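Local coordinates for protein peroxidase (Cellulomonas bogoriensis 69B4 = DSM 16987, PDB 6QZO) that binds heme b and, as a DyP-type peroxidase, probably uses it to oxidise substrates at the expense of hydrogen peroxide, at residues E252-R257 and D350-W355; S59-V64 and T111-R116; D211-W216 and T299-T304. One frame throughout, in Å; residues are numbered along the deposited sequence.

Interaction 1: residues E252-R257 and D350-W355. With HEM (protoporphyrin IX containing Fe), chain I.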
# COMPACT_ATOMS: atom_id res chain seq x y z
N GLU A 252 -22.34 -16.03 6.20
CA GLU A 252 -23.51 -15.14 6.06
C GLU A 252 -24.26 -15.10 7.40
O GLU A 252 -24.64 -13.99 7.83
CB GLU A 252 -24.37 -15.58 4.88
CG GLU A 252 -23.67 -15.34 3.56
CD GLU A 252 -24.45 -15.74 2.31
OE1 GLU A 252 -25.32 -16.61 2.44
OE2 GLU A 252 -24.19 -15.16 1.24
N ALA A 253 -24.41 -16.24 8.05
CA ALA A 253 -25.08 -16.34 9.37
C ALA A 253 -24.31 -15.50 10.40
O ALA A 253 -24.97 -14.87 11.25
CB ALA A 253 -25.22 -17.78 9.80
N THR A 254 -22.97 -15.49 10.30
CA THR A 254 -22.04 -14.81 11.24
C THR A 254 -22.35 -13.30 11.27
O THR A 254 -22.36 -12.72 12.36
CB THR A 254 -20.57 -15.07 10.87
OG1 THR A 254 -20.27 -16.44 11.13
CG2 THR A 254 -19.59 -14.23 11.67
N ILE A 255 -22.62 -12.72 10.10
CA ILE A 255 -22.87 -11.26 9.92
C ILE A 255 -24.36 -10.96 10.01
O ILE A 255 -24.71 -9.94 10.62
CB ILE A 255 -22.27 -10.79 8.58
CG1 ILE A 255 -20.75 -10.95 8.56
CG2 ILE A 255 -22.70 -9.36 8.25
CD1 ILE A 255 -20.02 -10.17 9.62
N GLY A 256 -25.19 -11.80 9.39
CA GLY A 256 -26.64 -11.60 9.20
C GLY A 256 -26.97 -11.02 7.83
O GLY A 256 -28.12 -10.62 7.64
N ARG A 257 -25.99 -10.97 6.90
CA ARG A 257 -26.18 -10.47 5.51
C ARG A 257 -25.45 -11.37 4.51
O ARG A 257 -24.44 -12.01 4.90
CB ARG A 257 -25.69 -9.02 5.38
CG ARG A 257 -26.27 -8.07 6.43
CD ARG A 257 -25.77 -6.65 6.29
NE ARG A 257 -26.68 -6.01 5.37
CZ ARG A 257 -27.49 -5.00 5.62
NH1 ARG A 257 -27.50 -4.39 6.79
NH2 ARG A 257 -28.29 -4.59 4.65
N ASP A 350 -20.86 -11.96 20.04
CA ASP A 350 -20.83 -11.71 18.57
C ASP A 350 -20.15 -12.91 17.91
O ASP A 350 -19.01 -13.20 18.27
CB ASP A 350 -20.12 -10.39 18.25
CG ASP A 350 -20.15 -10.02 16.78
OD1 ASP A 350 -20.72 -10.80 15.99
OD2 ASP A 350 -19.59 -8.97 16.43
N LEU A 351 -20.82 -13.58 16.97
CA LEU A 351 -20.26 -14.77 16.25
C LEU A 351 -18.94 -14.39 15.57
O LEU A 351 -18.01 -15.21 15.55
CB LEU A 351 -21.29 -15.26 15.23
CG LEU A 351 -22.50 -15.99 15.81
CD1 LEU A 351 -23.45 -16.37 14.68
CD2 LEU A 351 -22.09 -17.22 16.62
N LEU A 352 -18.85 -13.16 15.06
CA LEU A 352 -17.69 -12.60 14.32
C LEU A 352 -16.42 -12.61 15.19
O LEU A 352 -15.31 -12.69 14.61
CB LEU A 352 -18.04 -11.18 13.88
CG LEU A 352 -17.01 -10.48 13.00
CD1 LEU A 352 -16.79 -11.24 11.70
CD2 LEU A 352 -17.41 -9.06 12.69
N ASN A 353 -16.56 -12.52 16.51
CA ASN A 353 -15.41 -12.51 17.46
C ASN A 353 -14.56 -13.77 17.31
O ASN A 353 -13.42 -13.75 17.80
CB ASN A 353 -15.85 -12.40 18.93
CG ASN A 353 -16.32 -11.02 19.29
OD1 ASN A 353 -15.94 -10.03 18.66
ND2 ASN A 353 -17.15 -10.93 20.31
N GLU A 354 -15.11 -14.85 16.72
CA GLU A 354 -14.37 -16.14 16.58
C GLU A 354 -13.31 -16.03 15.47
O GLU A 354 -12.39 -16.86 15.47
CB GLU A 354 -15.35 -17.29 16.34
CG GLU A 354 -14.69 -18.67 16.32
CD GLU A 354 -15.67 -19.84 16.42
OE1 GLU A 354 -16.85 -19.60 16.83
OE2 GLU A 354 -15.27 -21.00 16.10
N TRP A 355 -13.42 -15.04 14.57
CA TRP A 355 -12.55 -14.91 13.35
C TRP A 355 -11.94 -13.51 13.24
O TRP A 355 -11.26 -13.26 12.24
CB TRP A 355 -13.35 -15.30 12.10
CG TRP A 355 -13.86 -16.70 12.23
CD1 TRP A 355 -13.12 -17.84 12.16
CD2 TRP A 355 -15.19 -17.11 12.59
NE1 TRP A 355 -13.90 -18.93 12.43
CE2 TRP A 355 -15.18 -18.51 12.69
CE3 TRP A 355 -16.38 -16.42 12.84
CZ2 TRP A 355 -16.31 -19.24 13.02
CZ3 TRP A 355 -17.51 -17.14 13.15
CH2 TRP A 355 -17.48 -18.53 13.24
CHA HEM I . -21.94 -3.72 10.34
CHB HEM I . -17.94 -6.20 9.33
CHC HEM I . -16.03 -4.80 13.54
CHD HEM I . -19.86 -1.99 14.36
C1A HEM I . -21.03 -4.53 9.73
C2A HEM I . -21.28 -5.27 8.54
C3A HEM I . -20.15 -5.98 8.27
C4A HEM I . -19.20 -5.66 9.26
CMA HEM I . -19.91 -6.94 7.11
CAA HEM I . -22.57 -5.33 7.75
CBA HEM I . -22.67 -4.26 6.66
CGA HEM I . -22.88 -2.92 7.29
O1A HEM I . -21.85 -2.23 7.53
O2A HEM I . -24.05 -2.54 7.58
C1B HEM I . -17.09 -6.02 10.42
C2B HEM I . -15.82 -6.65 10.48
C3B HEM I . -15.26 -6.26 11.68
C4B HEM I . -16.26 -5.39 12.31
CMB HEM I . -15.20 -7.55 9.41
CAB HEM I . -13.93 -6.54 12.26
CBB HEM I . -12.91 -7.06 11.57
C1C HEM I . -16.89 -3.91 14.14
C2C HEM I . -16.64 -3.29 15.37
C3C HEM I . -17.72 -2.48 15.64
C4C HEM I . -18.64 -2.61 14.53
CMC HEM I . -15.46 -3.44 16.28
CAC HEM I . -17.65 -1.72 16.92
CBC HEM I . -18.55 -0.88 17.36
C1D HEM I . -20.75 -2.26 13.30
C2D HEM I . -22.06 -1.59 13.18
C3D HEM I . -22.64 -2.09 12.07
C4D HEM I . -21.67 -3.04 11.52
CMD HEM I . -22.71 -0.58 14.10
CAD HEM I . -24.03 -1.71 11.53
CBD HEM I . -25.12 -2.63 12.12
CGD HEM I . -26.55 -2.32 11.70
O1D HEM I . -27.18 -1.38 12.23
O2D HEM I . -27.14 -3.01 10.83
NA HEM I . -19.75 -4.78 10.16
NB HEM I . -17.31 -5.30 11.52
NC HEM I . -18.09 -3.50 13.64
ND HEM I . -20.57 -3.11 12.28
FE HEM I . -19.06 -4.20 11.92

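Interaction 2: residues S59-V64 and T111-R116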
# COMPACT_ATOMS: atom_id res chain seq x y z
N SER A 59 8.40 18.96 25.61
CA SER A 59 7.27 19.71 24.99
C SER A 59 6.50 20.53 26.04
O SER A 59 6.40 20.08 27.20
CB SER A 59 6.35 18.78 24.25
OG SER A 59 6.85 18.57 22.94
N ASP A 60 6.02 21.71 25.66
CA ASP A 60 5.13 22.58 26.48
C ASP A 60 4.06 23.17 25.55
O ASP A 60 4.04 22.78 24.37
CB ASP A 60 5.94 23.67 27.19
CG ASP A 60 6.77 24.53 26.24
OD1 ASP A 60 6.49 24.51 25.01
OD2 ASP A 60 7.72 25.17 26.74
N ARG A 61 3.21 24.06 26.06
CA ARG A 61 2.12 24.70 25.29
C ARG A 61 2.69 25.31 24.00
O ARG A 61 2.04 25.21 22.95
CB ARG A 61 1.44 25.77 26.15
CG ARG A 61 0.02 26.11 25.74
CD ARG A 61 -0.59 27.05 26.73
NE ARG A 61 -1.30 26.27 27.73
CZ ARG A 61 -1.66 26.71 28.94
NH1 ARG A 61 -1.37 27.94 29.34
NH2 ARG A 61 -2.32 25.90 29.75
N ALA A 62 3.87 25.94 24.08
CA ALA A 62 4.46 26.70 22.95
C ALA A 62 4.85 25.73 21.83
O ALA A 62 4.56 26.04 20.64
CB ALA A 62 5.62 27.53 23.42
N SER A 63 5.47 24.60 22.19
CA SER A 63 5.84 23.48 21.29
C SER A 63 4.61 23.01 20.53
O SER A 63 4.66 22.92 19.29
CB SER A 63 6.43 22.32 22.05
OG SER A 63 7.65 22.70 22.64
N VAL A 64 3.56 22.66 21.26
CA VAL A 64 2.32 22.07 20.68
C VAL A 64 1.74 23.10 19.71
O VAL A 64 1.39 22.71 18.57
CB VAL A 64 1.32 21.67 21.78
CG1 VAL A 64 0.01 21.14 21.20
CG2 VAL A 64 1.95 20.66 22.73
N THR A 111 -2.20 17.16 28.27
CA THR A 111 -1.27 17.09 29.42
C THR A 111 -0.04 17.95 29.12
O THR A 111 0.28 18.82 29.97
CB THR A 111 -0.87 15.64 29.73
OG1 THR A 111 -2.08 14.96 30.04
CG2 THR A 111 0.09 15.51 30.89
N ALA A 112 0.61 17.73 27.98
CA ALA A 112 1.89 18.39 27.62
C ALA A 112 1.67 19.90 27.51
O ALA A 112 2.56 20.63 27.95
CB ALA A 112 2.44 17.80 26.34
N ALA A 113 0.52 20.34 26.99
CA ALA A 113 0.16 21.77 26.83
C ALA A 113 -0.31 22.39 28.15
O ALA A 113 -0.49 23.64 28.16
CB ALA A 113 -0.92 21.94 25.78
N GLY A 114 -0.51 21.60 29.21
CA GLY A 114 -1.01 22.11 30.51
C GLY A 114 -2.50 22.41 30.44
O GLY A 114 -2.91 23.45 30.97
N LEU A 115 -3.28 21.53 29.81
CA LEU A 115 -4.71 21.75 29.48
C LEU A 115 -5.53 20.52 29.86
O LEU A 115 -6.59 20.31 29.20
CB LEU A 115 -4.81 22.04 27.98
CG LEU A 115 -4.15 23.33 27.49
CD1 LEU A 115 -4.20 23.42 25.98
CD2 LEU A 115 -4.82 24.55 28.11
N ARG A 116 -5.10 19.75 30.86
CA ARG A 116 -5.84 18.53 31.30
C ARG A 116 -7.29 18.91 31.63
O ARG A 116 -8.21 18.14 31.33
CB ARG A 116 -5.24 17.89 32.55
CG ARG A 116 -3.80 17.42 32.43
CD ARG A 116 -3.36 16.58 33.62
NE ARG A 116 -3.17 15.22 33.15
CZ ARG A 116 -4.04 14.21 33.30
NH1 ARG A 116 -5.15 14.35 34.03
NH2 ARG A 116 -3.77 13.03 32.77

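Interaction 3: residues D211-W216 and T299-T304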
# COMPACT_ATOMS: atom_id res chain seq x y z
N ASP A 211 -28.61 13.20 11.14
CA ASP A 211 -28.29 13.06 12.58
C ASP A 211 -26.95 13.74 12.89
O ASP A 211 -26.07 13.13 13.49
CB ASP A 211 -28.33 11.58 12.96
CG ASP A 211 -29.71 10.96 12.82
OD1 ASP A 211 -30.66 11.47 13.46
OD2 ASP A 211 -29.85 9.98 12.07
N PRO A 212 -26.78 15.04 12.54
CA PRO A 212 -25.50 15.72 12.76
C PRO A 212 -25.09 15.80 14.24
O PRO A 212 -23.91 15.83 14.52
CB PRO A 212 -25.72 17.12 12.17
CG PRO A 212 -27.24 17.31 12.20
CD PRO A 212 -27.80 15.92 11.95
N ASP A 213 -26.07 15.81 15.16
CA ASP A 213 -25.83 15.96 16.62
C ASP A 213 -25.15 14.70 17.18
O ASP A 213 -24.63 14.78 18.32
CB ASP A 213 -27.13 16.27 17.37
CG ASP A 213 -28.15 15.15 17.30
OD1 ASP A 213 -28.60 14.82 16.17
OD2 ASP A 213 -28.47 14.59 18.37
N LEU A 214 -25.18 13.57 16.45
CA LEU A 214 -24.57 12.29 16.89
C LEU A 214 -23.12 12.18 16.41
O LEU A 214 -22.45 11.21 16.81
CB LEU A 214 -25.41 11.12 16.37
CG LEU A 214 -26.85 11.07 16.87
CD1 LEU A 214 -27.57 9.82 16.37
CD2 LEU A 214 -26.90 11.14 18.39
N LEU A 215 -22.64 13.12 15.60
CA LEU A 215 -21.26 13.16 15.07
C LEU A 215 -20.51 14.36 15.63
O LEU A 215 -19.37 14.20 16.13
CB LEU A 215 -21.34 13.24 13.54
CG LEU A 215 -20.00 13.40 12.82
CD1 LEU A 215 -19.10 12.23 13.13
CD2 LEU A 215 -20.21 13.56 11.32
N TRP A 216 -21.12 15.54 15.50
CA TRP A 216 -20.48 16.86 15.72
C TRP A 216 -20.81 17.38 17.13
O TRP A 216 -21.99 17.35 17.50
CB TRP A 216 -20.97 17.85 14.66
CG TRP A 216 -20.66 17.48 13.23
CD1 TRP A 216 -21.55 17.44 12.20
CD2 TRP A 216 -19.37 17.18 12.66
NE1 TRP A 216 -20.92 17.14 11.03
CE2 TRP A 216 -19.58 16.98 11.28
CE3 TRP A 216 -18.07 17.08 13.16
CZ2 TRP A 216 -18.53 16.66 10.40
CZ3 TRP A 216 -17.04 16.77 12.30
CH2 TRP A 216 -17.27 16.55 10.94
N THR A 299 -29.19 0.25 20.18
CA THR A 299 -30.19 -0.08 21.24
C THR A 299 -30.91 1.21 21.66
O THR A 299 -32.07 1.13 22.06
CB THR A 299 -29.50 -0.82 22.39
OG1 THR A 299 -29.88 -2.19 22.26
CG2 THR A 299 -29.83 -0.31 23.77
N GLN A 300 -30.22 2.35 21.59
CA GLN A 300 -30.76 3.71 21.82
C GLN A 300 -30.27 4.60 20.68
O GLN A 300 -29.23 4.28 20.11
CB GLN A 300 -30.26 4.25 23.16
CG GLN A 300 -30.61 3.38 24.35
CD GLN A 300 -32.06 3.50 24.74
OE1 GLN A 300 -32.82 4.33 24.23
NE2 GLN A 300 -32.45 2.67 25.69
N ARG A 301 -31.00 5.68 20.40
CA ARG A 301 -30.68 6.59 19.27
C ARG A 301 -29.16 6.86 19.22
O ARG A 301 -28.61 6.81 18.09
CB ARG A 301 -31.43 7.91 19.39
CG ARG A 301 -31.00 8.94 18.35
CD ARG A 301 -32.04 10.03 18.13
NE ARG A 301 -31.60 10.86 17.02
CZ ARG A 301 -30.72 11.85 17.10
NH1 ARG A 301 -30.17 12.19 18.26
NH2 ARG A 301 -30.41 12.54 16.01
N GLU A 302 -28.52 7.10 20.37
CA GLU A 302 -27.13 7.64 20.42
C GLU A 302 -26.09 6.53 20.20
O GLU A 302 -24.92 6.89 19.95
CB GLU A 302 -26.90 8.45 21.71
CG GLU A 302 -26.94 7.64 22.99
CD GLU A 302 -28.28 7.41 23.66
OE1 GLU A 302 -29.29 8.02 23.19
OE2 GLU A 302 -28.30 6.62 24.64
N GLU A 303 -26.48 5.25 20.24
CA GLU A 303 -25.56 4.09 20.12
C GLU A 303 -25.26 3.81 18.63
O GLU A 303 -25.48 2.68 18.17
CB GLU A 303 -26.15 2.87 20.82
CG GLU A 303 -26.21 3.00 22.32
CD GLU A 303 -26.69 1.74 23.02
OE1 GLU A 303 -27.19 0.84 22.30
OE2 GLU A 303 -26.54 1.64 24.26
N THR A 304 -24.73 4.81 17.94
CA THR A 304 -24.38 4.81 16.50
C THR A 304 -23.15 5.71 16.31
O THR A 304 -22.84 6.49 17.24
CB THR A 304 -25.59 5.21 15.66
OG1 THR A 304 -25.32 4.99 14.27
CG2 THR A 304 -25.99 6.65 15.87

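Interaction 1: residues E252-R257 and D350-W355
Thr254 sets its methyl against the turn formed by Leu351 and Leu352 and its hydroxyl against the indole of Trp355, so the two branches of one small side chain touch different parts of residues 350-355. CG2 stands anti to the backbone N (chi1 of OG1 -69°), which aims it at the backbone of the 3-10 turn, 3.6 Å from Leu352 N. OG1 meets the benzo end of the indole obliquely, 3.5 Å from Trp355 CZ3; its hydrogen bond goes to Ala250 O, one turn back in helix 248-255. Leu351 packs against the helix backbone beside Thr254, with CD1 4.0 Å from both Thr254 CA and Ala253 O. No hydrogen bond joins the two segments, and the contact is one of shape. Deeper in, Ile255 and Leu352 cross obliquely, CD1 of Ile255 being 4.0 Å from CD1 of Leu352. The other methyl of Leu352, CD2, packs on a pyrrole ring of the heme, 3.6 Å from HEM C2B, while Ile255 CG2 lies 3.9 Å from the heme methyl CMA. Both side chains also touch His292, the axial ligand of the iron, and the contact thus forms part of the proximal wall of the heme pocket in the ferredoxin-like C-terminal half of a DyP-type peroxidase. Asp350 connects the turn to that ligand: OD2 is hydrogen-bonded to His292 ND1, the Asp-His pairing on the proximal side of a heme peroxidase, and would probably make the imidazole a stronger donor to the iron. Its OD1 accepts from Leu352 N in an Asx turn, approached from well above the carboxylate plane.

Interaction 2: residues S59-V64 and T111-R116
Arg61 reaches from the first turn of helix 61-78 across the C-terminal end of helix 107-113, while the backbones beneath it come together over alanines. The closest part is where Arg61 and Ala113 bring their CA atoms to 3.8 Å, a distance that the small methyl of Ala113 permits. Nearby, the CA of Asp60 makes a C-H...O contact with Ala112 O at 3.5 Å. On the inner side the packing is apolar and less intimate: Val64 CG2 is 4.4 Å from Ala113 CB, and Val64 and Ala112 both also rest on Leu55 of strand 47-55. Two helix ends meet here on the four-stranded antiparallel sheet of the N-terminal ferredoxin-like half. Helix 61-78 starts with Asp60 as N-cap, OD1 accepting from Ser63 N and also from Ser63 OG; helix 107-113 finishes in a Schellman motif at Gly114, whose positive phi turns the chain out of the helix. The solvent side is held more loosely, by the Arg61 side chain. Its CG is anti to the backbone N (chi1 -157°), and the chain bends at chi3, swinging the guanidinium round towards the carbonyls at the helix end. NE makes a weak bond to Ala113 O at 2.8 Å, and NH2 another to Gly114 O, also at 2.8 Å and near the guanidinium plane; both are strongly bent, with N-H...O angles of 124° and 118°. The positive charge nevertheless lies where the helix dipole would probably favour it. Leu115 crosses the arginine at about a right angle, its CD2 3.3 Å from Arg61 NH2.

Interaction 3: residues D211-W216 and T299-T304
Arg301 leaves its backbone with CG opposite the amide nitrogen (chi1 173°) and stays extended from CG to NE, which carries its guanidinium across to the carboxylates of Asp211 and Asp213. Asp213 turns its CG into the crowded position between N and C (chi1 64°), bringing its acid group to face the arginine from the opposite direction. The two flat groups are nearly coplanar and meet end-on: Arg301 NH2 bonds Asp213 OD1 and NH1 bonds Asp213 OD2, both at 2.9 Å, each oxygen using its syn lone pair. These bonds are almost straight. Asp211 approaches differently. Its OD1 takes the other hydrogen of Arg301 NH2 at 2.8 Å, on the anti side of the carboxylate, and its plane is inclined by 67° to the guanidinium. NH2 is therefore gripped twice, and two acids share one positive charge in a salt-bridge network at the protein surface. The network joins two loops of the C-terminal ferredoxin-like half of the DyP fold: the 3-10 turn of 212-214, before strand 229-238, and the type I turn of Gln300 to Glu303, before strand 306-314. Under the guanidinium lies Leu214, whose CD1 is 3.8 Å from its plane and centred over one face; CD2 comes to 3.4 Å from Arg301 NH1. The same CD1 packs at 3.6 Å against Thr304 CG2, carrying the apolar contact inward towards the heme, about 6 Å from the Thr304 side chain. An asparagine in place of Asp213 would probably break the two-pronged grip, since one arginine nitrogen would face an amide NH2 and the charge would be left to Asp211 alone, with the guanidinium freer to turn. Gln338 NE2 bonds both Leu214 O and Glu302 O and so joins the two loops as well.

Overall arrangement
Interaction 2 comes first along the chain, in the N-terminal half, and closes before the other two open; its centre lies 44 Å from that of interaction 1 and 31 Å from that of interaction 3. It belongs with the sheet of strands 47-55, 100-105, 143-149 and 170-179, away from the heme. Interactions 1 and 3 both fall in the C-terminal half, with its own sheet of the same strand order, and their segments alternate along the sequence. Their centres are 24 Å apart. Helix 292-296, with the axial ligand His292, contacts interaction 1 and leads into residues 299-304, so interaction 1 lines the heme pocket directly, while interaction 3 lies just outside it.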